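Aldehyde dehydrogenase (Anabaena variabilis, PDB 4H7N) probably oxidises aldehydes to carboxylic acids with NAD+ as electron acceptor. Local coordinates at residues Q57-A62 with M174-V179; L295-V300 with G343-P348; L322-K327 with H356-M361. All blocks are in the same frame, centred on the assembly; numbering follows the deposited sequence.

Interaction 1 (Q57-A62 with M174-V179)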
ATOM      1  N   GLN A  57       4.009  28.179   1.972  1.00 30.31           N
ATOM      2  CA  GLN A  57       5.026  29.153   2.378  1.00 33.18           C
ATOM      3  C   GLN A  57       4.410  30.355   3.118  1.00 33.24           C
ATOM      4  O   GLN A  57       5.048  30.910   4.017  1.00 33.22           O
ATOM      5  CB  GLN A  57       5.884  29.619   1.172  1.00 35.06           C
ATOM      6  CG  GLN A  57       6.769  28.471   0.643  1.00 35.04           C
ATOM      7  CD  GLN A  57       7.945  28.114   1.572  1.00 35.27           C
ATOM      8  OE1 GLN A  57       8.560  28.968   2.183  1.00 39.06           O
ATOM      9  NE2 GLN A  57       8.269  26.850   1.649  1.00 35.05           N
ATOM     10  N   GLN A  58       3.218  30.788   2.713  1.00 33.89           N
ATOM     11  CA  GLN A  58       2.499  31.852   3.448  1.00 35.83           C
ATOM     12  C   GLN A  58       2.187  31.387   4.869  1.00 34.00           C
ATOM     13  O   GLN A  58       2.309  32.172   5.806  1.00 33.22           O
ATOM     14  CB  GLN A  58       1.167  32.262   2.782  1.00 37.92           C
ATOM     15  CG  GLN A  58       1.274  33.342   1.754  1.00 43.81           C
ATOM     16  CD  GLN A  58       0.199  33.318   0.656  1.00 47.76           C
ATOM     17  OE1 GLN A  58      -0.801  32.588   0.712  1.00 44.96           O
ATOM     18  NE2 GLN A  58       0.416  34.163  -0.369  1.00 51.33           N
ATOM     19  N   TRP A  59       1.767  30.123   5.005  1.00 30.68           N
ATOM     20  CA  TRP A  59       1.491  29.523   6.320  1.00 29.25           C
ATOM     21  C   TRP A  59       2.780  29.470   7.142  1.00 29.77           C
ATOM     22  O   TRP A  59       2.801  29.908   8.311  1.00 29.79           O
ATOM     23  CB  TRP A  59       0.827  28.135   6.177  1.00 27.91           C
ATOM     24  CG  TRP A  59       0.367  27.549   7.462  1.00 28.08           C
ATOM     25  CD1 TRP A  59      -0.276  28.206   8.470  1.00 27.70           C
ATOM     26  CD2 TRP A  59       0.493  26.210   7.887  1.00 27.85           C
ATOM     27  NE1 TRP A  59      -0.568  27.362   9.464  1.00 27.10           N
ATOM     28  CE2 TRP A  59      -0.083  26.132   9.167  1.00 26.02           C
ATOM     29  CE3 TRP A  59       1.037  25.056   7.314  1.00 28.45           C
ATOM     30  CZ2 TRP A  59      -0.129  24.968   9.890  1.00 26.05           C
ATOM     31  CZ3 TRP A  59       0.998  23.902   8.030  1.00 27.70           C
ATOM     32  CH2 TRP A  59       0.428  23.862   9.320  1.00 26.09           C
ATOM     33  N   LYS A  60       3.876  29.046   6.522  1.00 29.46           N
ATOM     34  CA  LYS A  60       5.158  29.035   7.192  1.00 32.39           C
ATOM     35  C   LYS A  60       5.562  30.446   7.690  1.00 33.23           C
ATOM     36  O   LYS A  60       6.018  30.626   8.827  1.00 31.43           O
ATOM     37  CB  LYS A  60       6.266  28.491   6.285  1.00 33.67           C
ATOM     38  CG  LYS A  60       7.549  28.230   7.040  1.00 36.54           C
ATOM     39  CD  LYS A  60       8.692  27.717   6.165  1.00 38.81           C
ATOM     40  CE  LYS A  60       9.631  28.843   5.841  1.00 43.76           C
ATOM     41  NZ  LYS A  60      10.481  28.592   4.663  1.00 46.33           N
ATOM     42  N   GLN A  61       5.386  31.439   6.844  1.00 34.73           N
ATOM     43  CA  GLN A  61       5.660  32.807   7.266  1.00 38.12           C
ATOM     44  C   GLN A  61       4.846  33.228   8.484  1.00 36.42           C
ATOM     45  O   GLN A  61       5.395  33.842   9.397  1.00 34.55           O
ATOM     46  CB  GLN A  61       5.478  33.819   6.116  1.00 42.85           C
ATOM     47  CG  GLN A  61       6.605  33.734   5.087  1.00 46.44           C
ATOM     48  CD  GLN A  61       7.994  33.761   5.739  1.00 50.29           C
ATOM     49  OE1 GLN A  61       8.288  34.616   6.604  1.00 54.35           O
ATOM     50  NE2 GLN A  61       8.847  32.823   5.348  1.00 49.44           N
ATOM     51  N   ALA A  62       3.553  32.934   8.490  1.00 33.58           N
ATOM     52  CA  ALA A  62       2.699  33.270   9.616  1.00 34.40           C
ATOM     53  C   ALA A  62       3.125  32.552  10.896  1.00 33.27           C
ATOM     54  O   ALA A  62       3.092  33.138  11.960  1.00 33.23           O
ATOM     55  CB  ALA A  62       1.227  32.974   9.315  1.00 35.43           C
HETATM   56  N   MSE A 174      -4.068  29.496  14.654  1.00 31.08           N
HETATM   57  CA  MSE A 174      -4.065  30.932  14.548  1.00 32.05           C
HETATM   58  C   MSE A 174      -3.305  31.362  13.306  1.00 31.92           C
HETATM   59  O   MSE A 174      -3.692  32.322  12.633  1.00 33.01           O
HETATM   60  CB  MSE A 174      -3.476  31.520  15.828  1.00 33.05           C
HETATM   61  CG  MSE A 174      -3.057  32.972  15.694  1.00 36.58           C
HETATM   62 SE   MSE A 174      -2.565  33.780  17.443  0.80 38.45          SE
HETATM   63  CE  MSE A 174      -0.956  32.745  17.956  1.00 39.06           C
ATOM     64  N   ALA A 175      -2.205  30.684  12.967  1.00 30.17           N
ATOM     65  CA  ALA A 175      -1.447  31.074  11.755  1.00 30.36           C
ATOM     66  C   ALA A 175      -2.230  30.696  10.520  1.00 30.75           C
ATOM     67  O   ALA A 175      -2.244  31.418   9.502  1.00 31.67           O
ATOM     68  CB  ALA A 175      -0.087  30.398  11.736  1.00 29.94           C
ATOM     69  N   LEU A 176      -2.847  29.525  10.608  1.00 31.63           N
ATOM     70  CA  LEU A 176      -3.601  28.928   9.505  1.00 31.80           C
ATOM     71  C   LEU A 176      -4.735  29.852   9.043  1.00 34.61           C
ATOM     72  O   LEU A 176      -4.974  30.010   7.832  1.00 37.60           O
ATOM     73  CB  LEU A 176      -4.152  27.573   9.934  1.00 30.98           C
ATOM     74  CG  LEU A 176      -5.097  26.848   8.991  1.00 32.16           C
ATOM     75  CD1 LEU A 176      -4.385  26.573   7.675  1.00 31.74           C
ATOM     76  CD2 LEU A 176      -5.591  25.572   9.602  1.00 32.43           C
ATOM     77  N   ASN A 177      -5.419  30.474   9.996  1.00 36.30           N
ATOM     78  CA  ASN A 177      -6.590  31.264   9.674  1.00 37.50           C
ATOM     79  C   ASN A 177      -6.262  32.560   8.973  1.00 38.46           C
ATOM     80  O   ASN A 177      -7.167  33.236   8.565  1.00 40.28           O
ATOM     81  CB  ASN A 177      -7.427  31.556  10.922  1.00 39.68           C
ATOM     82  CG  ASN A 177      -8.218  30.347  11.399  1.00 39.98           C
ATOM     83  OD1 ASN A 177      -8.647  29.506  10.607  1.00 39.47           O
ATOM     84  ND2 ASN A 177      -8.431  30.274  12.696  1.00 38.51           N
ATOM     85  N   THR A 178      -4.992  32.926   8.847  1.00 37.43           N
ATOM     86  CA  THR A 178      -4.599  34.059   8.018  1.00 37.65           C
ATOM     87  C   THR A 178      -4.319  33.672   6.561  1.00 37.24           C
ATOM     88  O   THR A 178      -4.023  34.541   5.738  1.00 37.64           O
ATOM     89  CB  THR A 178      -3.311  34.746   8.567  1.00 39.00           C
ATOM     90  OG1 THR A 178      -2.215  33.850   8.404  1.00 38.91           O
ATOM     91  CG2 THR A 178      -3.430  35.052  10.053  1.00 38.56           C
ATOM     92  N   VAL A 179      -4.436  32.389   6.224  1.00 37.32           N
ATOM     93  CA  VAL A 179      -4.113  31.873   4.892  1.00 37.27           C
ATOM     94  C   VAL A 179      -5.365  31.302   4.248  1.00 39.58           C
ATOM     95  O   VAL A 179      -5.734  30.147   4.485  1.00 38.19           O
ATOM     96  CB  VAL A 179      -3.067  30.767   4.988  1.00 36.84           C
ATOM     97  CG1 VAL A 179      -2.756  30.239   3.604  1.00 37.06           C
ATOM     98  CG2 VAL A 179      -1.808  31.291   5.655  1.00 35.55           C
TER
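Trp59 and Ala62 of helix 48-64 pack against the C-terminal end of helix 169-176 and the type I turn Leu176-Val179 in which it runs out. Helix 169-176 belongs to a beta-alpha-beta crossover between the parallel strands 156-161 and 186-188, in the Rossmann-like part of the aldehyde dehydrogenase fold. The apolar contact centres on the indole. With CG anti to the backbone N (chi1 -173°), the ring reaches the second helix: CD1 of Trp59 lies 3.6 Å from CA of Leu176, CD1 of Leu176 sits over one ring face, and the carbonyl carbon C of Ala175 meets the ring edge in its plane. A turn further along, CB of Ala62 touches CB of Ala175 at 3.8 Å, small residues that let the backbones come close. Val179 closes the other end, its CG2 3.8 Å from CA of Trp59. Polar contacts are few. Trp59 NE1 gives a weak hydrogen bond to Leu172 O; Leu176 N, 3.3 Å from that NE1, is another donor, no partner. Val179 N bonds to Leu176 O across the turn; Ala175 O accepts from Thr178 N and from Thr178 OG1 at 2.7 Å, and that OG1 lies 3.7 Å from CB of Ala62.

Interaction 2 (L295-V300 with G343-P348)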
ATOM      1  N   LEU A 295      18.302  16.226  34.481  1.00 36.23           N
ATOM      2  CA  LEU A 295      16.870  16.436  34.321  1.00 36.56           C
ATOM      3  C   LEU A 295      16.615  17.928  34.163  1.00 36.01           C
ATOM      4  O   LEU A 295      17.351  18.743  34.676  1.00 36.35           O
ATOM      5  CB  LEU A 295      16.095  15.939  35.541  1.00 37.09           C
ATOM      6  CG  LEU A 295      16.246  14.465  35.846  1.00 36.96           C
ATOM      7  CD1 LEU A 295      15.322  14.114  36.992  1.00 39.04           C
ATOM      8  CD2 LEU A 295      15.903  13.678  34.593  1.00 36.23           C
ATOM      9  N   ALA A 296      15.559  18.264  33.435  1.00 34.25           N
ATOM     10  CA  ALA A 296      15.144  19.631  33.207  1.00 33.53           C
ATOM     11  C   ALA A 296      14.240  20.017  34.374  1.00 34.09           C
ATOM     12  O   ALA A 296      13.093  20.366  34.215  1.00 32.96           O
ATOM     13  CB  ALA A 296      14.420  19.750  31.879  1.00 32.64           C
ATOM     14  N   TYR A 297      14.827  19.963  35.562  1.00 37.44           N
ATOM     15  CA  TYR A 297      14.132  20.141  36.793  1.00 37.74           C
ATOM     16  C   TYR A 297      15.103  20.853  37.736  1.00 40.08           C
ATOM     17  O   TYR A 297      16.252  20.456  37.829  1.00 37.94           O
ATOM     18  CB  TYR A 297      13.771  18.783  37.373  1.00 38.94           C
ATOM     19  CG  TYR A 297      13.011  18.962  38.643  1.00 39.86           C
ATOM     20  CD1 TYR A 297      11.690  19.365  38.609  1.00 39.49           C
ATOM     21  CD2 TYR A 297      13.640  18.821  39.890  1.00 42.95           C
ATOM     22  CE1 TYR A 297      10.978  19.588  39.771  1.00 41.75           C
ATOM     23  CE2 TYR A 297      12.934  19.046  41.069  1.00 44.23           C
ATOM     24  CZ  TYR A 297      11.604  19.435  40.996  1.00 44.97           C
ATOM     25  OH  TYR A 297      10.871  19.654  42.129  1.00 46.59           O
ATOM     26  N   PRO A 298      14.642  21.868  38.458  1.00 40.04           N
ATOM     27  CA  PRO A 298      13.268  22.379  38.582  1.00 40.30           C
ATOM     28  C   PRO A 298      12.791  23.220  37.435  1.00 39.14           C
ATOM     29  O   PRO A 298      11.618  23.333  37.277  1.00 39.76           O
ATOM     30  CB  PRO A 298      13.334  23.252  39.860  1.00 42.10           C
ATOM     31  CG  PRO A 298      14.774  23.618  39.991  1.00 43.41           C
ATOM     32  CD  PRO A 298      15.529  22.414  39.520  1.00 42.25           C
ATOM     33  N   LEU A 299      13.690  23.810  36.651  1.00 40.35           N
ATOM     34  CA  LEU A 299      13.310  24.629  35.490  1.00 41.08           C
ATOM     35  C   LEU A 299      13.669  23.945  34.181  1.00 39.78           C
ATOM     36  O   LEU A 299      14.583  23.127  34.117  1.00 35.64           O
ATOM     37  CB  LEU A 299      14.035  25.978  35.533  1.00 46.00           C
ATOM     38  CG  LEU A 299      13.975  26.696  36.881  1.00 48.70           C
ATOM     39  CD1 LEU A 299      14.838  27.931  36.813  1.00 50.73           C
ATOM     40  CD2 LEU A 299      12.529  27.044  37.212  1.00 50.56           C
ATOM     41  N   VAL A 300      12.966  24.328  33.125  1.00 43.37           N
ATOM     42  CA  VAL A 300      13.155  23.725  31.806  1.00 43.72           C
ATOM     43  C   VAL A 300      14.585  23.902  31.309  1.00 44.29           C
ATOM     44  O   VAL A 300      15.106  23.057  30.603  1.00 40.60           O
ATOM     45  CB  VAL A 300      12.164  24.294  30.750  1.00 48.98           C
ATOM     46  CG1 VAL A 300      12.355  23.595  29.412  1.00 49.74           C
ATOM     47  CG2 VAL A 300      10.733  24.040  31.168  1.00 52.00           C
ATOM     48  N   GLY A 343       5.359  16.152  38.476  1.00 34.83           N
ATOM     49  CA  GLY A 343       5.622  15.415  37.233  1.00 33.84           C
ATOM     50  C   GLY A 343       6.319  14.083  37.455  1.00 32.59           C
ATOM     51  O   GLY A 343       6.859  13.848  38.519  1.00 33.18           O
ATOM     52  N   TRP A 344       6.311  13.217  36.447  1.00 31.39           N
ATOM     53  CA  TRP A 344       7.036  11.949  36.511  1.00 31.35           C
ATOM     54  C   TRP A 344       8.327  12.075  35.699  1.00 29.82           C
ATOM     55  O   TRP A 344       8.333  12.621  34.591  1.00 29.11           O
ATOM     56  CB  TRP A 344       6.217  10.795  35.908  1.00 31.23           C
ATOM     57  CG  TRP A 344       5.059  10.329  36.740  1.00 34.46           C
ATOM     58  CD1 TRP A 344       3.734  10.429  36.426  1.00 34.99           C
ATOM     59  CD2 TRP A 344       5.122   9.671  38.014  1.00 36.97           C
ATOM     60  NE1 TRP A 344       2.973   9.895  37.427  1.00 37.18           N
ATOM     61  CE2 TRP A 344       3.793   9.421  38.417  1.00 36.99           C
ATOM     62  CE3 TRP A 344       6.177   9.277  38.857  1.00 37.70           C
ATOM     63  CZ2 TRP A 344       3.475   8.784  39.625  1.00 38.93           C
ATOM     64  CZ3 TRP A 344       5.880   8.661  40.054  1.00 40.48           C
ATOM     65  CH2 TRP A 344       4.524   8.415  40.434  1.00 41.36           C
ATOM     66  N   TRP A 345       9.378  11.482  36.236  1.00 29.69           N
ATOM     67  CA  TRP A 345      10.721  11.564  35.706  1.00 31.10           C
ATOM     68  C   TRP A 345      11.463  10.235  35.835  1.00 31.58           C
ATOM     69  O   TRP A 345      11.181   9.423  36.727  1.00 32.53           O
ATOM     70  CB  TRP A 345      11.520  12.628  36.457  1.00 30.87           C
ATOM     71  CG  TRP A 345      10.855  13.942  36.529  1.00 31.59           C
ATOM     72  CD1 TRP A 345       9.881  14.320  37.401  1.00 33.39           C
ATOM     73  CD2 TRP A 345      11.129  15.080  35.714  1.00 32.43           C
ATOM     74  NE1 TRP A 345       9.508  15.622  37.170  1.00 32.64           N
ATOM     75  CE2 TRP A 345      10.265  16.117  36.146  1.00 32.26           C
ATOM     76  CE3 TRP A 345      12.026  15.334  34.674  1.00 31.19           C
ATOM     77  CZ2 TRP A 345      10.264  17.365  35.573  1.00 31.98           C
ATOM     78  CZ3 TRP A 345      12.037  16.594  34.116  1.00 31.91           C
ATOM     79  CH2 TRP A 345      11.149  17.594  34.566  1.00 32.02           C
ATOM     80  N   CYS A 346      12.386  10.017  34.908  1.00 32.90           N
ATOM     81  CA  CYS A 346      13.341   8.907  34.977  1.00 31.31           C
ATOM     82  C   CYS A 346      14.647   9.386  34.376  1.00 30.60           C
ATOM     83  O   CYS A 346      14.678   9.955  33.267  1.00 29.91           O
ATOM     84  CB  CYS A 346      12.859   7.691  34.185  1.00 31.22           C
ATOM     85  SG  CYS A 346      13.875   6.191  34.493  1.00 34.76           S
ATOM     86  N   ARG A 347      15.722   9.105  35.073  1.00 30.26           N
ATOM     87  CA  ARG A 347      17.033   9.437  34.554  1.00 33.70           C
ATOM     88  C   ARG A 347      17.536   8.346  33.621  1.00 32.03           C
ATOM     89  O   ARG A 347      17.098   7.198  33.692  1.00 32.55           O
ATOM     90  CB  ARG A 347      18.054   9.622  35.678  1.00 36.09           C
ATOM     91  CG  ARG A 347      17.829  10.839  36.538  1.00 41.59           C
ATOM     92  CD  ARG A 347      18.856  10.904  37.661  1.00 46.95           C
ATOM     93  NE  ARG A 347      18.936  12.285  38.124  1.00 54.06           N
ATOM     94  CZ  ARG A 347      18.160  12.830  39.053  1.00 54.45           C
ATOM     95  NH1 ARG A 347      17.233  12.110  39.690  1.00 57.39           N
ATOM     96  NH2 ARG A 347      18.324  14.112  39.353  1.00 58.38           N
ATOM     97  N   PRO A 348      18.474   8.707  32.750  1.00 31.90           N
ATOM     98  CA  PRO A 348      19.200   7.719  31.942  1.00 30.90           C
ATOM     99  C   PRO A 348      19.663   6.543  32.796  1.00 31.10           C
ATOM    100  O   PRO A 348      20.246   6.728  33.849  1.00 30.79           O
ATOM    101  CB  PRO A 348      20.390   8.525  31.415  1.00 31.93           C
ATOM    102  CG  PRO A 348      19.859   9.917  31.307  1.00 31.60           C
ATOM    103  CD  PRO A 348      18.998  10.073  32.536  1.00 32.27           C
TER
HETATM  104  O   HOH W   1      19.455  16.199  36.904  1.00 47.22           O
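The guanidinium of Arg347 is covered on one face by Leu295, whose CD1 stands over its centre, 3.7 Å from CZ. The six-membered ring of Trp345 carries CB of Tyr297 on one face, a CH-pi contact 4.2 Å from CB to the ring centroid and offset toward the rim. The Tyr297 ring turns an edge toward the face of the same six-membered ring in an offset edge-to-face pair, centroids 5.6 Å apart and planes at 62°. CB of Pro298, joined to Tyr297 by a cis peptide, lies over one face of the tyrosine ring. At the far end of the indole, CH2 of Trp345 comes within 3.4 Å of Ala296 O, which accepts a hydrogen bond from Arg14 NH1; the indole NE1 bonds to Leu340 O. Leu295 fills the angle between the two large side chains. Its CG is set beside the backbone N (chi1 -60°), and from there CD1 reaches CB of Trp345 at 4.1 Å, while CD2 lies 3.9 Å from CG of Arg347. Cut back to an alanine, this residue loses CG and both methyls, which would probably leave a gap between Trp345 and Arg347 and the guanidinium freer to turn, though still in a salt bridge with Glu338. A water takes a 2.7 Å bond from Leu295 N and a weak one from Arg347 NH2. The arrangement packs a loop with an inverse gamma turn centred on Ala296, following helix 279-292, against the beta hairpin of strands 338-340 and 343-345.

Interaction 3 (L322-K327 with H356-M361)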
ATOM      1  N   LEU A 322      11.156  -2.667  37.325  1.00 36.81           N
ATOM      2  CA  LEU A 322      10.866  -3.690  38.358  1.00 37.70           C
ATOM      3  C   LEU A 322      10.916  -5.132  37.866  1.00 37.81           C
ATOM      4  O   LEU A 322      11.518  -6.004  38.519  1.00 37.71           O
ATOM      5  CB  LEU A 322       9.510  -3.435  39.003  1.00 40.70           C
ATOM      6  CG  LEU A 322       9.412  -2.146  39.825  1.00 44.24           C
ATOM      7  CD1 LEU A 322       7.960  -1.922  40.241  1.00 48.21           C
ATOM      8  CD2 LEU A 322      10.305  -2.133  41.057  1.00 44.57           C
ATOM      9  N   ASP A 323      10.301  -5.404  36.717  1.00 36.16           N
ATOM     10  CA  ASP A 323      10.359  -6.775  36.135  1.00 36.51           C
ATOM     11  C   ASP A 323      11.834  -7.177  35.925  1.00 36.00           C
ATOM     12  O   ASP A 323      12.240  -8.303  36.235  1.00 35.19           O
ATOM     13  CB  ASP A 323       9.581  -6.812  34.808  1.00 35.56           C
ATOM     14  CG  ASP A 323       9.840  -8.075  34.004  1.00 37.63           C
ATOM     15  OD1 ASP A 323       9.250  -9.134  34.327  1.00 38.25           O
ATOM     16  OD2 ASP A 323      10.619  -8.029  33.027  1.00 34.96           O
ATOM     17  N   ALA A 324      12.635  -6.241  35.391  1.00 34.62           N
ATOM     18  CA  ALA A 324      14.068  -6.480  35.160  1.00 34.32           C
ATOM     19  C   ALA A 324      14.829  -6.827  36.444  1.00 36.10           C
ATOM     20  O   ALA A 324      15.559  -7.830  36.501  1.00 36.20           O
ATOM     21  CB  ALA A 324      14.720  -5.280  34.477  1.00 34.84           C
ATOM     22  N   VAL A 325      14.638  -5.999  37.463  1.00 35.95           N
ATOM     23  CA  VAL A 325      15.272  -6.214  38.753  1.00 37.57           C
ATOM     24  C   VAL A 325      14.824  -7.544  39.377  1.00 39.66           C
ATOM     25  O   VAL A 325      15.659  -8.349  39.782  1.00 40.79           O
ATOM     26  CB  VAL A 325      15.066  -5.011  39.698  1.00 37.54           C
ATOM     27  CG1 VAL A 325      15.461  -5.368  41.139  1.00 40.34           C
ATOM     28  CG2 VAL A 325      15.888  -3.813  39.205  1.00 36.78           C
ATOM     29  N   GLU A 326      13.523  -7.808  39.404  1.00 40.98           N
ATOM     30  CA  GLU A 326      13.048  -9.115  39.845  1.00 44.35           C
ATOM     31  C   GLU A 326      13.779 -10.272  39.138  1.00 42.51           C
ATOM     32  O   GLU A 326      13.985 -11.305  39.726  1.00 43.20           O
ATOM     33  CB  GLU A 326      11.527  -9.222  39.642  1.00 48.27           C
ATOM     34  CG  GLU A 326      10.931 -10.634  39.697  1.00 55.48           C
ATOM     35  CD  GLU A 326      10.879 -11.215  41.097  1.00 64.80           C
ATOM     36  OE1 GLU A 326      11.391 -10.556  42.040  1.00 70.93           O
ATOM     37  OE2 GLU A 326      10.325 -12.338  41.265  1.00 71.76           O
ATOM     38  N   LYS A 327      14.155 -10.101  37.869  1.00 39.32           N
ATOM     39  CA  LYS A 327      14.738 -11.191  37.097  1.00 40.53           C
ATOM     40  C   LYS A 327      16.265 -11.174  37.093  1.00 41.44           C
ATOM     41  O   LYS A 327      16.890 -11.928  36.346  1.00 41.80           O
ATOM     42  CB  LYS A 327      14.169 -11.156  35.671  1.00 39.35           C
ATOM     43  CG  LYS A 327      12.732 -11.641  35.646  1.00 40.62           C
ATOM     44  CD  LYS A 327      12.082 -11.490  34.292  1.00 39.80           C
ATOM     45  CE  LYS A 327      10.699 -12.146  34.330  1.00 42.35           C
ATOM     46  NZ  LYS A 327       9.945 -11.635  33.146  1.00 43.89           N
ATOM     47  N   HIS A 356      16.502 -11.797  27.409  1.00 36.58           N
ATOM     48  CA  HIS A 356      15.254 -11.672  26.690  1.00 35.24           C
ATOM     49  C   HIS A 356      14.082 -12.325  27.452  1.00 37.51           C
ATOM     50  O   HIS A 356      12.967 -12.353  26.928  1.00 36.89           O
ATOM     51  CB  HIS A 356      15.410 -12.242  25.271  1.00 35.86           C
ATOM     52  CG  HIS A 356      16.143 -11.339  24.323  1.00 35.12           C
ATOM     53  ND1 HIS A 356      15.922 -11.363  22.964  1.00 37.86           N
ATOM     54  CD2 HIS A 356      17.072 -10.373  24.529  1.00 38.30           C
ATOM     55  CE1 HIS A 356      16.686 -10.457  22.369  1.00 38.05           C
ATOM     56  NE2 HIS A 356      17.384  -9.827  23.296  1.00 36.52           N
ATOM     57  N   SER A 357      14.285 -12.788  28.696  1.00 35.67           N
ATOM     58  CA  SER A 357      13.112 -13.133  29.530  1.00 37.02           C
ATOM     59  C   SER A 357      12.453 -11.869  30.100  1.00 36.85           C
ATOM     60  O   SER A 357      11.346 -11.932  30.613  1.00 36.26           O
ATOM     61  CB  SER A 357      13.484 -14.051  30.696  1.00 38.64           C
ATOM     62  OG  SER A 357      14.191 -13.333  31.697  1.00 37.96           O
HETATM   63  N   MSE A 358      13.119 -10.719  30.006  1.00 34.06           N
HETATM   64  CA  MSE A 358      12.620  -9.491  30.641  1.00 33.49           C
HETATM   65  C   MSE A 358      11.851  -8.600  29.668  1.00 33.58           C
HETATM   66  O   MSE A 358      12.202  -8.469  28.468  1.00 34.63           O
HETATM   67  CB  MSE A 358      13.807  -8.667  31.215  1.00 33.76           C
HETATM   68  CG  MSE A 358      14.709  -9.418  32.154  1.00 33.99           C
HETATM   69 SE   MSE A 358      16.391  -8.402  32.419  1.00 36.35          SE
HETATM   70  CE  MSE A 358      17.092  -9.609  33.788  1.00 36.58           C
ATOM     71  N   LYS A 359      10.832  -7.912  30.184  1.00 34.43           N
ATOM     72  CA  LYS A 359      10.042  -6.994  29.381  1.00 34.66           C
ATOM     73  C   LYS A 359      10.855  -5.909  28.761  1.00 33.29           C
ATOM     74  O   LYS A 359      10.594  -5.489  27.632  1.00 29.81           O
ATOM     75  CB  LYS A 359       9.014  -6.302  30.249  1.00 38.49           C
ATOM     76  CG  LYS A 359       7.907  -7.217  30.736  1.00 41.40           C
ATOM     77  CD  LYS A 359       7.072  -6.423  31.726  1.00 43.07           C
ATOM     78  CE  LYS A 359       6.177  -7.296  32.570  1.00 46.38           C
ATOM     79  NZ  LYS A 359       4.841  -7.338  31.940  1.00 48.90           N
ATOM     80  N   VAL A 360      11.827  -5.414  29.514  1.00 34.15           N
ATOM     81  CA  VAL A 360      12.639  -4.300  29.030  1.00 33.04           C
ATOM     82  C   VAL A 360      13.434  -4.649  27.751  1.00 31.41           C
ATOM     83  O   VAL A 360      13.901  -3.770  27.047  1.00 31.14           O
ATOM     84  CB  VAL A 360      13.559  -3.787  30.173  1.00 33.41           C
ATOM     85  CG1 VAL A 360      14.783  -4.673  30.328  1.00 33.26           C
ATOM     86  CG2 VAL A 360      13.949  -2.342  29.939  1.00 33.88           C
HETATM   87  N   MSE A 361      13.621  -5.935  27.487  1.00 31.06           N
HETATM   88  CA  MSE A 361      14.283  -6.402  26.271  1.00 32.32           C
HETATM   89  C   MSE A 361      13.349  -6.880  25.176  1.00 33.70           C
HETATM   90  O   MSE A 361      13.805  -7.231  24.076  1.00 31.63           O
HETATM   91  CB  MSE A 361      15.338  -7.433  26.701  1.00 35.47           C
HETATM   92  CG  MSE A 361      16.454  -6.585  27.327  1.00 39.64           C
HETATM   93 SE   MSE A 361      18.163  -7.487  27.170  0.85 48.86          SE
HETATM   94  CE  MSE A 361      18.633  -6.577  25.491  1.00 39.62           C
TER
HETATM   95  O   HOH W   2      12.076  -5.931  32.281  1.00 33.73           O
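Asp323 OD2 is gripped by two donors: the backbone N of Lys359 at 2.9 Å, in a nearly straight bond (165° at the hydrogen), and a water 2.7 Å away that in turn accepts from Val360 N. The amide meets OD2 on its syn side but 33° out of the carboxylate plane. The other oxygen, OD1, uses its syn lone pair for a salt bridge with Lys327 NZ, 2.9 Å away and one helical turn on, so both ends of the carboxylate are tied and its rotation is fixed. NZ of Lys327 reaches onward to Ser357 O, also at 2.9 Å, its chain extended beyond CG, so that the ammonium lies between Asp323 OD1 and Ser357 O. These bonds fasten the C-terminal end of helix 311-326 to the loop between the parallel strands 349-352 and 369-375 of the seven-stranded mixed sheet in the catalytic half of the aldehyde dehydrogenase fold. Under the polar layer, selenomethionine Met358 lies extended along the helix end, its CE 3.5 Å from Lys327 O and 3.6 Å from Ala324 O. CB of Ala324 touches its SE and, at 4.2 Å, CG1 of Val360; Ala324 and Val360 both rest on Met351 of strand 349-352. Lys359 crosses Asp323 at about a right angle with its aliphatic CG and CD beside the carboxylate, but its NZ passes on to a long, weak ion pair with Asp319.

Interactions 2 and 3 are neighbours in the fold, their centres 24 Å apart and nearest atoms about 10 Å apart, and their segments alternate along the chain. Helix 311-326, whose end enters interaction 3, follows the loop of interaction 2, and the hairpin of interaction 2 leads through strand 349-352 into the 356-361 loop. Interaction 1 closes before either opens and lies in the Rossmann-like part, its centre 34 Å from that of interaction 2 and 48 Å from that of interaction 3, across the chain's centre from the latter. All three are packing contacts away from Glu232, the predicted active-site residue at the end of strand 229-232.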